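Local coordinates for protein monooxygenase (Agrobacterium tumefaciens, PDB 2I7G) that probably catalyses a flavin-dependent oxygenation, as a TIM-barrel member of the luciferase-like monooxygenase family, at residues M22-N33 / N327-L338. Numbering follows the deposited sequence.
Sequences MELGLYTFADVN and NDRFLLQMAIGL
Glu23 and Gly25 of strand 23-28 exchange backbone hydrogen bonds with Asp328, Phe330 and Leu332, and Tyr27 N closes the parallel ladder on Leu332 O at 3.0 Å. Beyond Tyr27 the strands part: one water accepts a hydrogen bond from Met334 N and donates one to Tyr27 O, bridging the gap.

Across Glu23 and Arg329 runs a salt bridge. The guanidinium meets the carboxylate side-on, Arg329 NE (2.8 Å) and NH2 (2.9 Å) both donating to Glu23 OE1 from the same face of the carboxylate, whose plane is turned 42° from that of the guanidinium. NH1 pairs with Glu128, which would further fix the arginine inside the barrel. On the same face of the sheet Leu331 CD2 packs directly on the bare backbone of Gly25, 3.7 Å from Gly25 CA.

Tyr27, its ring swung between its own N and carbonyl carbon (chi1 71°), receives Gln333 CB over one face in a CH-pi contact, 3.7 Å from the ring centroid; Leu331 O lies at the ring edge.

The face of the sheet that carries Leu24, Leu26, Phe330 and Leu332 is apolar. In the modelled conformers Leu24 CD1 rests on Phe330 CB and Leu26 CD2 meets Met334 CE; Leu26 and Met334 lie against Ile348, and Phe330 against Tyr351, of helix 341-363.

At the C-terminal end of strand 23-28 and in the loops that follow, polar groups join the segments. Thr28 OG1 donates in plane to a lone pair of Ala335 O and accepts from Ala30 N, an ST turn. Asp31 OD1 takes Gly337 N (2.9 Å) from above its carboxylate plane and is also salt-bridged to Arg281, while a water links OD2 to Ala335 O and Phe29 N.

Pairing the first strand with the last in this way closes the parallel beta-barrel of the TIM-barrel fold, consistent with the luciferase-like monooxygenase family.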
loop_
_atom_site.group_PDB
_atom_site.type_symbol
_atom_site.label_atom_id
_atom_site.label_comp_id
_atom_site.label_asym_id
_atom_site.label_seq_id
_atom_site.Cartn_x
_atom_site.Cartn_y
_atom_site.Cartn_z
HETATM N N MSE B 22 15.133 -25.698 3.404
HETATM C CA MSE B 22 15.502 -24.690 2.452
HETATM C C MSE B 22 14.197 -24.017 2.012
HETATM O O MSE B 22 13.248 -24.709 1.626
HETATM C CB MSE B 22 16.149 -25.386 1.250
HETATM C CG MSE B 22 16.275 -24.522 0.013
HETATM SE SE MSE B 22 17.543 -23.084 0.323
HETATM C CE MSE B 22 19.215 -24.066 0.114
ATOM N N GLU B 23 14.133 -22.696 2.074
ATOM C CA GLU B 23 12.990 -21.998 1.539
ATOM C C GLU B 23 13.292 -21.603 0.094
ATOM O O GLU B 23 14.354 -21.008 -0.174
ATOM C CB GLU B 23 12.740 -20.697 2.314
ATOM C CG GLU B 23 12.013 -20.864 3.640
ATOM C CD GLU B 23 11.742 -19.489 4.267
ATOM O OE1 GLU B 23 12.722 -18.711 4.395
ATOM O OE2 GLU B 23 10.564 -19.200 4.626
ATOM N N LEU B 24 12.385 -21.892 -0.836
ATOM C CA LEU B 24 12.645 -21.523 -2.240
ATOM C C LEU B 24 11.612 -20.537 -2.740
ATOM O O LEU B 24 10.412 -20.788 -2.636
ATOM C CB LEU B 24 12.633 -22.740 -3.170
ATOM C CG LEU B 24 13.567 -23.941 -2.950
ATOM C CD1 LEU B 24 15.022 -23.554 -2.911
ATOM C CD2 LEU B 24 13.156 -24.834 -1.759
ATOM N N GLY B 25 12.089 -19.440 -3.311
ATOM C CA GLY B 25 11.199 -18.398 -3.735
ATOM C C GLY B 25 11.599 -17.690 -5.008
ATOM O O GLY B 25 12.601 -18.046 -5.679
ATOM N N LEU B 26 10.830 -16.651 -5.294
ATOM C CA LEU B 26 10.981 -15.834 -6.511
ATOM C C LEU B 26 11.042 -14.378 -6.083
ATOM O O LEU B 26 10.481 -14.023 -5.035
ATOM C CB LEU B 26 9.757 -15.947 -7.425
ATOM C CG LEU B 26 9.625 -17.283 -8.185
ATOM C CD1 LEU B 26 8.178 -17.559 -8.646
ATOM C CD2 LEU B 26 10.626 -17.299 -9.332
ATOM N N TYR B 27 11.720 -13.563 -6.879
ATOM C CA TYR B 27 11.557 -12.088 -6.750
ATOM C C TYR B 27 11.566 -11.424 -8.107
ATOM O O TYR B 27 12.115 -11.992 -9.058
ATOM C CB TYR B 27 12.540 -11.460 -5.764
ATOM C CG TYR B 27 13.993 -11.401 -6.190
ATOM C CD1 TYR B 27 14.615 -10.165 -6.429
ATOM C CD2 TYR B 27 14.751 -12.570 -6.339
ATOM C CE1 TYR B 27 15.958 -10.101 -6.789
ATOM C CE2 TYR B 27 16.101 -12.515 -6.730
ATOM C CZ TYR B 27 16.683 -11.273 -6.962
ATOM O OH TYR B 27 18.010 -11.216 -7.328
ATOM N N THR B 28 10.988 -10.226 -8.217
ATOM C CA THR B 28 10.989 -9.508 -9.499
ATOM C C THR B 28 10.891 -8.017 -9.192
ATOM O O THR B 28 10.454 -7.628 -8.075
ATOM C CB THR B 28 9.857 -9.999 -10.454
ATOM O OG1 THR B 28 9.880 -9.285 -11.714
ATOM C CG2 THR B 28 8.480 -9.789 -9.816
ATOM N N PHE B 29 11.252 -7.223 -10.204
ATOM C CA PHE B 29 11.123 -5.786 -10.174
ATOM C C PHE B 29 9.917 -5.310 -10.979
ATOM O O PHE B 29 9.603 -4.091 -10.960
ATOM C CB PHE B 29 12.406 -5.117 -10.721
ATOM C CG PHE B 29 13.660 -5.449 -9.936
ATOM C CD1 PHE B 29 13.584 -5.917 -8.623
ATOM C CD2 PHE B 29 14.918 -5.276 -10.519
ATOM C CE1 PHE B 29 14.744 -6.194 -7.876
ATOM C CE2 PHE B 29 16.077 -5.557 -9.817
ATOM C CZ PHE B 29 16.010 -6.035 -8.487
ATOM N N ALA B 30 9.265 -6.263 -11.676
ATOM C CA ALA B 30 8.067 -5.987 -12.466
ATOM C C ALA B 30 8.401 -4.947 -13.546
ATOM O O ALA B 30 7.806 -3.864 -13.617
ATOM C CB ALA B 30 6.918 -5.507 -11.554
ATOM N N ASP B 31 9.360 -5.316 -14.390
ATOM C CA ASP B 31 9.771 -4.560 -15.591
ATOM C C ASP B 31 8.591 -4.383 -16.540
ATOM O O ASP B 31 7.770 -5.283 -16.711
ATOM C CB ASP B 31 10.884 -5.349 -16.315
ATOM C CG ASP B 31 11.992 -5.856 -15.351
ATOM O OD1 ASP B 31 13.183 -5.740 -15.709
ATOM O OD2 ASP B 31 11.698 -6.348 -14.233
ATOM N N VAL B 32 8.540 -3.215 -17.166
ATOM C CA VAL B 32 7.622 -2.926 -18.246
ATOM C C VAL B 32 8.375 -2.377 -19.477
ATOM O O VAL B 32 9.543 -1.943 -19.403
ATOM C CB VAL B 32 6.496 -1.925 -17.813
ATOM C CG1 VAL B 32 5.669 -2.548 -16.657
ATOM C CG2 VAL B 32 7.077 -0.563 -17.381
ATOM N N ASN B 33 7.681 -2.398 -20.602
ATOM C CA ASN B 33 8.163 -1.728 -21.788
ATOM C C ASN B 33 8.166 -0.220 -21.545
ATOM O O ASN B 33 7.111 0.363 -21.283
ATOM C CB ASN B 33 7.299 -2.072 -22.987
ATOM C CG ASN B 33 7.932 -1.612 -24.292
ATOM O OD1 ASN B 33 8.754 -0.687 -24.303
ATOM N ND2 ASN B 33 7.564 -2.252 -25.390
ATOM N N ASN B 327 23.017 -21.812 2.924
ATOM C CA ASN B 327 21.947 -20.839 2.983
ATOM C C ASN B 327 20.609 -21.460 3.369
ATOM O O ASN B 327 20.298 -22.584 2.952
ATOM C CB ASN B 327 21.814 -20.123 1.625
ATOM C CG ASN B 327 21.641 -21.108 0.429
ATOM O OD1 ASN B 327 22.467 -22.004 0.198
ATOM N ND2 ASN B 327 20.559 -20.935 -0.333
ATOM N N ASP B 328 19.808 -20.690 4.108
ATOM C CA ASP B 328 18.423 -21.058 4.523
ATOM C C ASP B 328 17.354 -20.786 3.465
ATOM O O ASP B 328 16.252 -21.344 3.507
ATOM C CB ASP B 328 18.053 -20.234 5.747
ATOM C CG ASP B 328 19.005 -20.497 6.884
ATOM O OD1 ASP B 328 18.994 -21.623 7.428
ATOM O OD2 ASP B 328 19.807 -19.595 7.180
ATOM N N ARG B 329 17.684 -19.899 2.547
ATOM C CA ARG B 329 16.713 -19.422 1.605
ATOM C C ARG B 329 17.408 -19.188 0.247
ATOM O O ARG B 329 18.586 -18.831 0.212
ATOM C CB ARG B 329 16.043 -18.146 2.175
ATOM C CG ARG B 329 15.094 -17.449 1.185
ATOM C CD ARG B 329 14.455 -16.185 1.826
ATOM N NE ARG B 329 13.458 -16.511 2.837
ATOM C CZ ARG B 329 12.655 -15.597 3.431
ATOM N NH1 ARG B 329 12.746 -14.313 3.132
ATOM N NH2 ARG B 329 11.750 -15.992 4.297
ATOM N N PHE B 330 16.667 -19.426 -0.833
ATOM C CA PHE B 330 17.137 -19.257 -2.216
ATOM C C PHE B 330 16.060 -18.497 -2.957
ATOM O O PHE B 330 14.923 -18.986 -3.042
ATOM C CB PHE B 330 17.392 -20.627 -2.886
ATOM C CG PHE B 330 17.714 -20.546 -4.341
ATOM C CD1 PHE B 330 19.040 -20.335 -4.758
ATOM C CD2 PHE B 330 16.701 -20.667 -5.315
ATOM C CE1 PHE B 330 19.367 -20.225 -6.110
ATOM C CE2 PHE B 330 17.029 -20.619 -6.694
ATOM C CZ PHE B 330 18.362 -20.371 -7.087
ATOM N N LEU B 331 16.386 -17.323 -3.515
ATOM C CA LEU B 331 15.430 -16.508 -4.247
ATOM C C LEU B 331 15.883 -16.304 -5.698
ATOM O O LEU B 331 17.007 -15.867 -5.949
ATOM C CB LEU B 331 15.260 -15.122 -3.596
ATOM C CG LEU B 331 14.606 -15.006 -2.223
ATOM C CD1 LEU B 331 14.298 -13.480 -1.995
ATOM C CD2 LEU B 331 13.318 -15.884 -2.114
ATOM N N LEU B 332 14.988 -16.602 -6.633
ATOM C CA LEU B 332 15.345 -16.598 -8.053
ATOM C C LEU B 332 14.592 -15.470 -8.760
ATOM O O LEU B 332 13.349 -15.391 -8.620
ATOM C CB LEU B 332 14.909 -17.963 -8.618
ATOM C CG LEU B 332 15.196 -18.158 -10.101
ATOM C CD1 LEU B 332 16.710 -18.045 -10.428
ATOM C CD2 LEU B 332 14.551 -19.532 -10.649
ATOM N N GLN B 333 15.296 -14.655 -9.548
ATOM C CA GLN B 333 14.654 -13.604 -10.358
ATOM C C GLN B 333 14.703 -14.046 -11.825
ATOM O O GLN B 333 15.785 -14.086 -12.433
ATOM C CB GLN B 333 15.340 -12.246 -10.151
ATOM C CG GLN B 333 14.751 -11.154 -11.053
ATOM C CD GLN B 333 15.322 -9.762 -10.772
ATOM O OE1 GLN B 333 15.346 -9.295 -9.628
ATOM N NE2 GLN B 333 15.697 -9.089 -11.795
HETATM N N MSE B 334 13.541 -14.432 -12.354
HETATM C CA MSE B 334 13.388 -14.858 -13.760
HETATM C C MSE B 334 12.715 -13.760 -14.585
HETATM O O MSE B 334 13.106 -13.474 -15.732
HETATM C CB MSE B 334 12.508 -16.122 -13.846
HETATM C CG MSE B 334 12.951 -17.281 -12.977
HETATM SE SE MSE B 334 11.904 -18.932 -13.294
HETATM C CE MSE B 334 10.177 -18.318 -12.718
ATOM N N ALA B 335 11.666 -13.163 -14.010
ATOM C CA ALA B 335 10.819 -12.215 -14.773
ATOM C C ALA B 335 11.610 -10.903 -14.870
ATOM O O ALA B 335 11.579 -10.061 -13.940
ATOM C CB ALA B 335 9.484 -12.015 -14.069
ATOM N N ILE B 336 12.372 -10.789 -15.959
ATOM C CA ILE B 336 13.294 -9.654 -16.208
ATOM C C ILE B 336 12.977 -9.076 -17.581
ATOM O O ILE B 336 12.561 -9.812 -18.477
ATOM C CB ILE B 336 14.762 -10.151 -16.152
ATOM C CG1 ILE B 336 15.087 -10.682 -14.755
ATOM C CG2 ILE B 336 15.780 -9.039 -16.489
ATOM C CD1 ILE B 336 16.354 -11.479 -14.738
ATOM N N GLY B 337 13.152 -7.761 -17.751
ATOM C CA GLY B 337 12.928 -7.114 -19.042
ATOM C C GLY B 337 11.568 -7.485 -19.641
ATOM O O GLY B 337 10.529 -7.435 -18.966
ATOM N N LEU B 338 11.572 -7.865 -20.905
ATOM C CA LEU B 338 10.335 -8.140 -21.613
ATOM C C LEU B 338 10.129 -9.648 -21.797
ATOM O O LEU B 338 9.533 -10.069 -22.798
ATOM C CB LEU B 338 10.317 -7.416 -22.974
ATOM C CG LEU B 338 10.644 -5.898 -22.982
ATOM C CD1 LEU B 338 10.441 -5.258 -24.360
ATOM C CD2 LEU B 338 9.853 -5.180 -21.874
HETATM O O HOH W 1 10.994 -13.718 -11.061
HETATM O O HOH W 2 12.755 -8.136 -12.455
HETATM O O HOH W 3 7.513 -6.697 -19.014
HETATM O O HOH W 4 9.480 -8.430 -14.951
#